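Local coordinates for microcompartments protein (PDB 3NWG) that probably builds the protein shell of a bacterial microcompartment, as a subunit with two BMC domains of the PduT type, at residues Glu101-Ile105 / Gly134-Val138. Sequence-based numbering, arbitrary orientation.
Sequences ETFSI and GKSFV
The Phe103 ring runs alongside the extended chain of Lys135, both pointing the same way, and its CE1 meets Lys135 CE obliquely at 4.0 Å. On the other side of that chain comes the Glu101 carboxylate, whose OE2 lies 3.3 Å from Lys135 CD. Phe137 turns its ring away and meets Glu101 through CB, 4.0 Å from Glu101 CB. Glu101 reaches the lysine with CG anti to its backbone N (chi1 180°) and the chain extended. Behind these groups, two fairly straight backbone bonds join Thr102 and Ser136 as an antiparallel hydrogen-bonded pair: Thr102 N to Ser136 O and Ser136 N to Thr102 O, each 3.0 Å. Beyond the strand end, Ile105 CG1 touches Ser136 OG at 3.5 Å. With an alanine at Lys135, the Phe103 ring is likely to lose its neighbour on that side and Glu101 a nearby positive charge. Glu101 OE2 and Lys135 NZ, 4.2 Å apart, make no salt bridge; OE2 instead accepts from Ile13 N of a neighbouring subunit, and NZ bonds weakly to Asn11 O of that subunit. The end of strand 96-102, in the second BMC domain, and the residue leading into strand 136-142 thus both turn polar groups to the subunit interface, the acid's charge probably eased by the lysine.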
ATOM      1  N   GLU A 101      15.773 -13.220  18.233  1.00 48.88           N
ATOM      2  CA  GLU A 101      15.767 -13.588  16.831  1.00 49.66           C
ATOM      3  C   GLU A 101      16.284 -15.020  16.700  1.00 50.26           C
ATOM      4  O   GLU A 101      17.382 -15.327  17.161  1.00 50.93           O
ATOM      5  CB  GLU A 101      16.616 -12.589  16.047  1.00 50.45           C
ATOM      6  CG  GLU A 101      16.752 -12.797  14.543  1.00 52.81           C
ATOM      7  CD  GLU A 101      17.936 -11.987  13.966  1.00 57.36           C
ATOM      8  OE1 GLU A 101      18.702 -11.391  14.758  1.00 60.53           O
ATOM      9  OE2 GLU A 101      18.123 -11.935  12.733  1.00 58.53           O
ATOM     10  N   THR A 102      15.465 -15.891  16.098  1.00 50.38           N
ATOM     11  CA  THR A 102      15.752 -17.327  15.979  1.00 50.80           C
ATOM     12  C   THR A 102      15.656 -17.791  14.522  1.00 51.37           C
ATOM     13  O   THR A 102      15.017 -17.128  13.682  1.00 50.81           O
ATOM     14  CB  THR A 102      14.791 -18.237  16.837  1.00 50.27           C
ATOM     15  OG1 THR A 102      13.466 -18.172  16.306  1.00 50.32           O
ATOM     16  CG2 THR A 102      14.759 -17.839  18.292  1.00 49.18           C
ATOM     17  N   PHE A 103      16.275 -18.948  14.261  1.00 51.97           N
ATOM     18  CA  PHE A 103      16.351 -19.562  12.941  1.00 52.68           C
ATOM     19  C   PHE A 103      15.072 -20.300  12.498  1.00 52.13           C
ATOM     20  O   PHE A 103      14.916 -20.619  11.316  1.00 52.48           O
ATOM     21  CB  PHE A 103      17.554 -20.528  12.890  1.00 54.51           C
ATOM     22  CG  PHE A 103      18.894 -19.841  12.731  1.00 55.30           C
ATOM     23  CD1 PHE A 103      19.207 -19.144  11.556  1.00 55.21           C
ATOM     24  CD2 PHE A 103      19.850 -19.911  13.743  1.00 57.07           C
ATOM     25  CE1 PHE A 103      20.439 -18.514  11.397  1.00 56.87           C
ATOM     26  CE2 PHE A 103      21.112 -19.273  13.601  1.00 58.00           C
ATOM     27  CZ  PHE A 103      21.400 -18.574  12.419  1.00 58.24           C
ATOM     28  N   SER A 104      14.167 -20.573  13.441  1.00 51.14           N
ATOM     29  CA  SER A 104      12.933 -21.310  13.146  1.00 49.78           C
ATOM     30  C   SER A 104      11.726 -20.664  13.818  1.00 48.37           C
ATOM     31  O   SER A 104      11.848 -20.064  14.893  1.00 47.32           O
ATOM     32  CB  SER A 104      13.059 -22.760  13.609  1.00 50.40           C
ATOM     33  OG  SER A 104      12.564 -22.926  14.933  1.00 49.30           O
ATOM     34  N   ILE A 105      10.559 -20.821  13.196  1.00 47.59           N
ATOM     35  CA  ILE A 105       9.323 -20.257  13.724  1.00 46.51           C
ATOM     36  C   ILE A 105       8.924 -20.933  15.038  1.00 46.70           C
ATOM     37  O   ILE A 105       8.392 -20.277  15.951  1.00 46.93           O
ATOM     38  CB  ILE A 105       8.183 -20.354  12.692  1.00 46.46           C
ATOM     39  CG1 ILE A 105       8.476 -19.447  11.489  1.00 46.15           C
ATOM     40  CG2 ILE A 105       6.829 -20.014  13.328  1.00 45.57           C
ATOM     41  CD1 ILE A 105       7.602 -19.684  10.264  1.00 45.34           C
ATOM     42  N   GLY A 134      14.516 -17.169   6.803  1.00 88.79           N
ATOM     43  CA  GLY A 134      13.703 -18.064   7.641  1.00 84.83           C
ATOM     44  C   GLY A 134      13.690 -17.563   9.082  1.00 81.56           C
ATOM     45  O   GLY A 134      13.004 -18.130   9.956  1.00 80.67           O
ATOM     46  N   LYS A 135      14.461 -16.492   9.307  1.00 79.37           N
ATOM     47  CA  LYS A 135      14.642 -15.859  10.616  1.00 75.89           C
ATOM     48  C   LYS A 135      13.361 -15.185  11.080  1.00 72.59           C
ATOM     49  O   LYS A 135      12.711 -14.462  10.326  1.00 72.70           O
ATOM     50  CB  LYS A 135      15.771 -14.809  10.573  1.00 77.05           C
ATOM     51  CG  LYS A 135      17.197 -15.363  10.491  1.00 78.77           C
ATOM     52  CD  LYS A 135      18.208 -14.225  10.424  1.00 80.74           C
ATOM     53  CE  LYS A 135      19.633 -14.745  10.307  1.00 83.52           C
ATOM     54  NZ  LYS A 135      20.612 -13.686   9.897  1.00 85.30           N
ATOM     55  N   SER A 136      13.009 -15.428  12.330  1.00 68.58           N
ATOM     56  CA  SER A 136      11.854 -14.806  12.914  1.00 64.99           C
ATOM     57  C   SER A 136      12.343 -14.012  14.118  1.00 63.03           C
ATOM     58  O   SER A 136      13.440 -14.269  14.623  1.00 62.33           O
ATOM     59  CB  SER A 136      10.838 -15.879  13.327  1.00 64.52           C
ATOM     60  OG  SER A 136      10.488 -16.711  12.235  1.00 63.71           O
ATOM     61  N   PHE A 137      11.548 -13.041  14.564  1.00 60.57           N
ATOM     62  CA  PHE A 137      11.891 -12.301  15.762  1.00 58.76           C
ATOM     63  C   PHE A 137      10.721 -11.751  16.567  1.00 56.90           C
ATOM     64  O   PHE A 137       9.633 -11.531  16.036  1.00 56.36           O
ATOM     65  CB  PHE A 137      12.937 -11.220  15.473  1.00 60.02           C
ATOM     66  CG  PHE A 137      12.428 -10.067  14.676  1.00 62.37           C
ATOM     67  CD1 PHE A 137      12.632 -10.020  13.295  1.00 64.36           C
ATOM     68  CD2 PHE A 137      11.774  -8.997  15.308  1.00 63.81           C
ATOM     69  CE1 PHE A 137      12.174  -8.930  12.546  1.00 67.01           C
ATOM     70  CE2 PHE A 137      11.308  -7.904  14.574  1.00 66.10           C
ATOM     71  CZ  PHE A 137      11.512  -7.864  13.188  1.00 67.41           C
ATOM     72  N   VAL A 138      10.967 -11.566  17.866  1.00 55.15           N
ATOM     73  CA  VAL A 138      10.019 -10.950  18.782  1.00 53.88           C
ATOM     74  C   VAL A 138      10.654  -9.727  19.444  1.00 53.73           C
ATOM     75  O   VAL A 138      11.836  -9.745  19.790  1.00 53.09           O
ATOM     76  CB  VAL A 138       9.463 -11.966  19.834  1.00 53.62           C
ATOM     77  CG1 VAL A 138      10.563 -12.547  20.693  1.00 52.93           C
ATOM     78  CG2 VAL A 138       8.380 -11.333  20.708  1.00 53.50           C
TER